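Local coordinates for protein 2-methyl-aconitate isomerase (Shewanella oneidensis, PDB 5K87) that catalyses the cis-trans isomerization of 2-methyl-aconitate in the 2-methylcitrate cycle by which propionate is degraded, at residues A[119-124]-A[135-140]; A[152-155]-A[160-163]. The protein carries 1 engineered substitution. All blocks are in the same frame, centred on the assembly; numbering follows the deposited sequence.

Interaction 1. Residues A[119-124]-A[135-140]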
ATOM      1  N   PHE A 119      -3.245 -19.068  10.911  1.00 12.37           N
ATOM      2  CA  PHE A 119      -3.432 -18.250  12.102  1.00 12.34           C
ATOM      3  C   PHE A 119      -4.101 -19.066  13.203  1.00 12.78           C
ATOM      4  O   PHE A 119      -3.705 -19.006  14.370  1.00 14.07           O
ATOM      5  CB  PHE A 119      -4.255 -16.998  11.785  1.00 12.53           C
ATOM      6  CG  PHE A 119      -4.462 -16.087  12.978  1.00 13.85           C
ATOM      7  CD1 PHE A 119      -5.432 -16.372  13.937  1.00 17.59           C
ATOM      8  CD2 PHE A 119      -3.686 -14.959  13.148  1.00 13.93           C
ATOM      9  CE1 PHE A 119      -5.624 -15.532  15.037  1.00 15.61           C
ATOM     10  CE2 PHE A 119      -3.881 -14.115  14.240  1.00 13.98           C
ATOM     11  CZ  PHE A 119      -4.851 -14.397  15.169  1.00 14.86           C
ATOM     12  N   ALA A 120      -5.118 -19.828  12.834  1.00 12.99           N
ATOM     13  CA  ALA A 120      -5.852 -20.610  13.812  1.00 12.93           C
ATOM     14  C   ALA A 120      -4.944 -21.615  14.512  1.00 13.78           C
ATOM     15  O   ALA A 120      -4.988 -21.752  15.735  1.00 14.76           O
ATOM     16  CB  ALA A 120      -7.017 -21.310  13.153  1.00 14.80           C
ATOM     17  N   ILE A 121      -4.124 -22.316  13.739  1.00 13.34           N
ATOM     18  CA  ILE A 121      -3.171 -23.269  14.296  1.00 13.58           C
ATOM     19  C   ILE A 121      -2.182 -22.567  15.229  1.00 13.75           C
ATOM     20  O   ILE A 121      -1.934 -23.018  16.350  1.00 14.94           O
ATOM     21  CB  ILE A 121      -2.408 -23.991  13.186  1.00 12.92           C
ATOM     22  CG1 ILE A 121      -3.358 -24.904  12.405  1.00 13.72           C
ATOM     23  CG2 ILE A 121      -1.225 -24.784  13.773  1.00 14.84           C
ATOM     24  CD1 ILE A 121      -2.838 -25.294  11.052  1.00 16.16           C
ATOM     25  N   SER A 122      -1.631 -21.455  14.767  1.00 13.28           N
ATOM     26  CA  SER A 122      -0.597 -20.750  15.506  1.00 14.08           C
ATOM     27  C   SER A 122      -1.093 -20.054  16.760  1.00 13.59           C
ATOM     28  O   SER A 122      -0.285 -19.684  17.610  1.00 17.03           O
ATOM     29  CB  SER A 122       0.087 -19.740  14.595  1.00 13.99           C
ATOM     30  OG  SER A 122       0.729 -20.414  13.528  1.00 13.51           O
ATOM     31  N   ASN A 123      -2.400 -19.859  16.875  1.00 13.09           N
ATOM     32  CA  ASN A 123      -2.947 -19.037  17.954  1.00 15.32           C
ATOM     33  C   ASN A 123      -3.952 -19.743  18.842  1.00 16.03           C
ATOM     34  O   ASN A 123      -4.797 -19.109  19.464  1.00 17.57           O
ATOM     35  CB  ASN A 123      -3.509 -17.733  17.392  1.00 16.32           C
ATOM     36  CG  ASN A 123      -2.414 -16.807  16.925  1.00 18.73           C
ATOM     37  OD1 ASN A 123      -1.808 -16.100  17.731  1.00 22.11           O
ATOM     38  ND2 ASN A 123      -2.113 -16.836  15.634  1.00 14.77           N
ATOM     39  N   GLY A 124      -3.847 -21.064  18.904  1.00 15.80           N
ATOM     40  CA  GLY A 124      -4.589 -21.816  19.900  1.00 17.64           C
ATOM     41  C   GLY A 124      -6.071 -21.983  19.627  1.00 16.67           C
ATOM     42  O   GLY A 124      -6.845 -22.223  20.555  1.00 17.65           O
ATOM     43  N   GLY A 135       3.360 -33.055   9.433  1.00 17.19           N
ATOM     44  CA  GLY A 135       2.439 -33.557   8.435  1.00 20.00           C
ATOM     45  C   GLY A 135       1.512 -32.469   7.948  1.00 17.97           C
ATOM     46  O   GLY A 135       1.970 -31.386   7.582  1.00 20.06           O
ATOM     47  N   VAL A 136       0.217 -32.758   7.945  1.00 16.15           N
ATOM     48  CA  VAL A 136      -0.778 -31.821   7.445  1.00 16.76           C
ATOM     49  C   VAL A 136      -1.889 -31.701   8.472  1.00 16.45           C
ATOM     50  O   VAL A 136      -2.434 -32.708   8.922  1.00 19.35           O
ATOM     51  CB  VAL A 136      -1.362 -32.296   6.098  1.00 17.63           C
ATOM     52  CG1 VAL A 136      -2.448 -31.334   5.618  1.00 18.15           C
ATOM     53  CG2 VAL A 136      -0.258 -32.410   5.054  1.00 18.53           C
ATOM     54  N   CYS A 137      -2.206 -30.466   8.853  1.00 15.64           N
ATOM     55  CA  CYS A 137      -3.345 -30.192   9.712  1.00 16.33           C
ATOM     56  C   CYS A 137      -4.507 -29.708   8.853  1.00 15.73           C
ATOM     57  O   CYS A 137      -4.426 -28.656   8.213  1.00 15.93           O
ATOM     58  CB  CYS A 137      -2.993 -29.130  10.754  1.00 17.03           C
ATOM     59  SG  CYS A 137      -4.371 -28.658  11.809  1.00 18.96           S
ATOM     60  N   THR A 138      -5.582 -30.481   8.830  1.00 16.88           N
ATOM     61  CA  THR A 138      -6.763 -30.118   8.067  1.00 18.20           C
ATOM     62  C   THR A 138      -7.672 -29.244   8.929  1.00 18.50           C
ATOM     63  O   THR A 138      -8.312 -29.718   9.875  1.00 18.74           O
ATOM     64  CB  THR A 138      -7.484 -31.380   7.572  1.00 20.77           C
ATOM     65  OG1 THR A 138      -6.650 -32.045   6.614  1.00 22.22           O
ATOM     66  CG2 THR A 138      -8.805 -31.039   6.928  1.00 21.89           C
ATOM     67  N   VAL A 139      -7.687 -27.952   8.622  1.00 14.27           N
ATOM     68  CA  VAL A 139      -8.451 -26.987   9.401  1.00 13.78           C
ATOM     69  C   VAL A 139      -9.826 -26.823   8.781  1.00 13.74           C
ATOM     70  O   VAL A 139      -9.948 -26.456   7.603  1.00 14.70           O
ATOM     71  CB  VAL A 139      -7.742 -25.618   9.458  1.00 13.97           C
ATOM     72  CG1 VAL A 139      -8.541 -24.651  10.307  1.00 15.13           C
ATOM     73  CG2 VAL A 139      -6.341 -25.774  10.021  1.00 16.07           C
ATOM     74  N   ARG A 140     -10.857 -27.091   9.574  1.00 14.20           N
ATOM     75  CA  ARG A 140     -12.235 -26.981   9.118  1.00 15.20           C
ATOM     76  C   ARG A 140     -12.769 -25.614   9.525  1.00 13.70           C
ATOM     77  O   ARG A 140     -13.003 -25.343  10.705  1.00 14.33           O
ATOM     78  CB  ARG A 140     -13.077 -28.113   9.714  1.00 15.25           C
ATOM     79  CG  ARG A 140     -12.525 -29.515   9.390  1.00 17.52           C
ATOM     80  CD  ARG A 140     -13.094 -30.592  10.317  1.00 19.39           C
ATOM     81  NE  ARG A 140     -12.752 -30.322  11.708  1.00 20.91           N
ATOM     82  CZ  ARG A 140     -13.274 -30.961  12.750  1.00 19.93           C
ATOM     83  NH1 ARG A 140     -14.175 -31.919  12.565  1.00 25.41           N
ATOM     84  NH2 ARG A 140     -12.905 -30.630  13.979  1.00 24.50           N
TER

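Interaction 2. Residues A[152-155]-A[160-163]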
ATOM      1  N   ALA A 152      -8.802 -25.872   4.968  1.00 15.47           N
ATOM      2  CA  ALA A 152      -7.429 -25.510   4.629  1.00 14.77           C
ATOM      3  C   ALA A 152      -6.488 -26.607   5.101  1.00 13.96           C
ATOM      4  O   ALA A 152      -6.486 -26.950   6.281  1.00 14.41           O
ATOM      5  CB  ALA A 152      -7.050 -24.189   5.262  1.00 15.43           C
ATOM      6  N   HIS A 153      -5.713 -27.169   4.182  1.00 12.92           N
ATOM      7  CA  HIS A 153      -4.748 -28.210   4.521  1.00 13.29           C
ATOM      8  C   HIS A 153      -3.409 -27.544   4.767  1.00 12.50           C
ATOM      9  O   HIS A 153      -2.671 -27.243   3.834  1.00 13.10           O
ATOM     10  CB  HIS A 153      -4.651 -29.250   3.401  1.00 14.31           C
ATOM     11  CG  HIS A 153      -5.955 -29.907   3.081  1.00 16.60           C
ATOM     12  ND1 HIS A 153      -6.502 -30.900   3.864  1.00 21.28           N
ATOM     13  CD2 HIS A 153      -6.824 -29.706   2.064  1.00 17.96           C
ATOM     14  CE1 HIS A 153      -7.650 -31.289   3.337  1.00 24.60           C
ATOM     15  NE2 HIS A 153      -7.870 -30.578   2.248  1.00 19.82           N
ATOM     16  N   VAL A 154      -3.110 -27.298   6.037  1.00 13.42           N
ATOM     17  CA  VAL A 154      -1.931 -26.521   6.396  1.00 13.51           C
ATOM     18  C   VAL A 154      -0.783 -27.439   6.793  1.00 13.70           C
ATOM     19  O   VAL A 154      -0.942 -28.268   7.682  1.00 13.96           O
ATOM     20  CB  VAL A 154      -2.240 -25.555   7.548  1.00 12.67           C
ATOM     21  CG1 VAL A 154      -1.022 -24.700   7.878  1.00 15.38           C
ATOM     22  CG2 VAL A 154      -3.456 -24.688   7.204  1.00 14.63           C
ATOM     23  N   PRO A 155       0.375 -27.286   6.144  1.00 12.23           N
ATOM     24  CA  PRO A 155       1.512 -28.142   6.502  1.00 13.76           C
ATOM     25  C   PRO A 155       2.101 -27.771   7.857  1.00 12.75           C
ATOM     26  O   PRO A 155       2.164 -26.587   8.225  1.00 13.98           O
ATOM     27  CB  PRO A 155       2.514 -27.880   5.380  1.00 17.21           C
ATOM     28  CG  PRO A 155       2.194 -26.486   4.911  1.00 15.73           C
ATOM     29  CD  PRO A 155       0.697 -26.358   5.044  1.00 14.57           C
ATOM     30  N   ALA A 160       4.598 -26.665  14.464  1.00 16.98           N
ATOM     31  CA  ALA A 160       4.251 -25.298  14.083  1.00 17.39           C
ATOM     32  C   ALA A 160       3.938 -25.259  12.601  1.00 17.19           C
ATOM     33  O   ALA A 160       4.340 -26.149  11.853  1.00 16.05           O
ATOM     34  CB  ALA A 160       5.385 -24.343  14.410  1.00 20.34           C
ATOM     35  N   VAL A 161       3.222 -24.224  12.170  1.00 14.94           N
ATOM     36  CA  VAL A 161       2.936 -24.052  10.757  1.00 14.57           C
ATOM     37  C   VAL A 161       4.238 -24.014   9.959  1.00 13.48           C
ATOM     38  O   VAL A 161       5.195 -23.319  10.334  1.00 13.65           O
ATOM     39  CB  VAL A 161       2.107 -22.777  10.509  1.00 12.79           C
ATOM     40  CG1 VAL A 161       1.986 -22.500   9.016  1.00 13.27           C
ATOM     41  CG2 VAL A 161       0.728 -22.901  11.165  1.00 14.28           C
ATOM     42  N   GLN A 162       4.274 -24.776   8.874  1.00 13.20           N
ATOM     43  CA  GLN A 162       5.344 -24.683   7.912  1.00 12.89           C
ATOM     44  C   GLN A 162       4.948 -23.589   6.919  1.00 13.85           C
ATOM     45  O   GLN A 162       4.078 -23.799   6.077  1.00 13.96           O
ATOM     46  CB  GLN A 162       5.525 -26.029   7.206  1.00 13.99           C
ATOM     47  CG  GLN A 162       6.512 -26.002   6.049  1.00 14.74           C
ATOM     48  CD  GLN A 162       7.953 -25.856   6.514  1.00 14.92           C
ATOM     49  OE1 GLN A 162       8.406 -26.587   7.399  1.00 17.29           O
ATOM     50  NE2 GLN A 162       8.670 -24.904   5.932  1.00 14.43           N
ATOM     51  N   GLU A 163       5.560 -22.415   7.039  1.00 12.50           N
ATOM     52  CA  GLU A 163       5.206 -21.269   6.205  1.00 13.28           C
ATOM     53  C   GLU A 163       5.981 -21.255   4.901  1.00 13.03           C
ATOM     54  O   GLU A 163       5.443 -20.949   3.840  1.00 13.46           O
ATOM     55  CB  GLU A 163       5.525 -19.967   6.942  1.00 13.53           C
ATOM     56  CG  GLU A 163       4.832 -19.769   8.255  1.00 13.47           C
ATOM     57  CD  GLU A 163       5.065 -18.360   8.762  1.00 12.79           C
ATOM     58  OE1 GLU A 163       6.179 -18.058   9.271  1.00 13.05           O
ATOM     59  OE2 GLU A 163       4.145 -17.516   8.600  1.00 13.43           O
TER

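Interaction 1. Residues A[119-124]-A[135-140]
Ile121, on the last turn of helix 113-122, packs against Cys137 and Val139 of strand 135-143, a helix-on-sheet contact in a protein of the diaminopimelate epimerase clan. Along the strand, Cys137 comes first: its thiol, anti to the backbone N (chi1 177°), reaches the end of the isoleucine, with SG 3.8 Å from Ile121 CD1. A small, weakly polar sulfur suits this buried place, filling apolar space without demanding a strong partner. Thr138 starts its side chain away from the helix, and its OG1 bonds to His153 on the neighbouring strand. Val139 points its CB toward the helix, and its short branched chain presents one methyl, CG2, 3.7 Å from Ile121 CD1. The longer isoleucine spans to both residues because CG1 stands anti to its carbonyl carbon (chi1 -68°) and the chain then extends to CD1. Cutting the side chain back to an alanine here is likely to leave a gap over Cys137 SG and Val139 CG2, the two atoms that CD1 now touches. Just past the helix, Asn123 turns back on it: its ND2 donates to Phe119 O at 3.0 Å, while the same nitrogen stands 3.4 Å above the centre of the Phe119 ring.

Interaction 2. Residues A[152-155]-A[160-163]
With CG1 anti to the backbone N in both Val154 (chi1 -177°) and Val161 (chi1 172°), the two valines turn these methyls to each other. The CG1 atoms come within 3.9 Å, and Val161 CG2 also borders Val154 CG1; compact branched side chains pack closely here in a short antiparallel hairpin. One backbone bond joins the two segments, just past strand 160-161: Gln162 N donates to Pro155 O at 2.9 Å, nearly straight at 173°, though the donor sits well above the carbonyl plane. Proline suits this position because the contact calls on its carbonyl as acceptor and needs no N-H from it. Its ring meets Gln162 at about a right angle, with Pro155 CB 4.0 Å from Gln162 CB and Pro155 CG 3.5 Å from Gln162 O. Beyond CB the glutamine chain bends and leads away, so that a long residue lends its aliphatic base to the proline and its amide to other partners: OE1 bonds to Thr157 and NE2 to Phe8 O of the second subunit. Glu163 forms a salt bridge with Arg395 of that subunit. Within the chain, helix 113-122 packs on both valines through Ile121, while Pro155 touches Val179 of strand 179-184.

Overall arrangement
From the N terminus, helix 113-122 comes first; the chain then loops away and returns as strand 135-143, where interaction 1 closes the connection across ten intervening residues. Strand 148-157 follows, antiparallel to it, and a tight turn brings back 160-163, so interaction 2 closes a much shorter hairpin. The two closures stand in series along the chain, neither enclosing nor crossing the other. In space, the centres of interactions 1 and 2 lie about 7 Å apart. Backbone bonds join them, Cys137 N to Val154 O and Val139 N to Ala152 O, each 2.8 Å, while Ile121 CD1 packs 3.6 Å from Val154 CB. Together they tie one helix end to three successive strands.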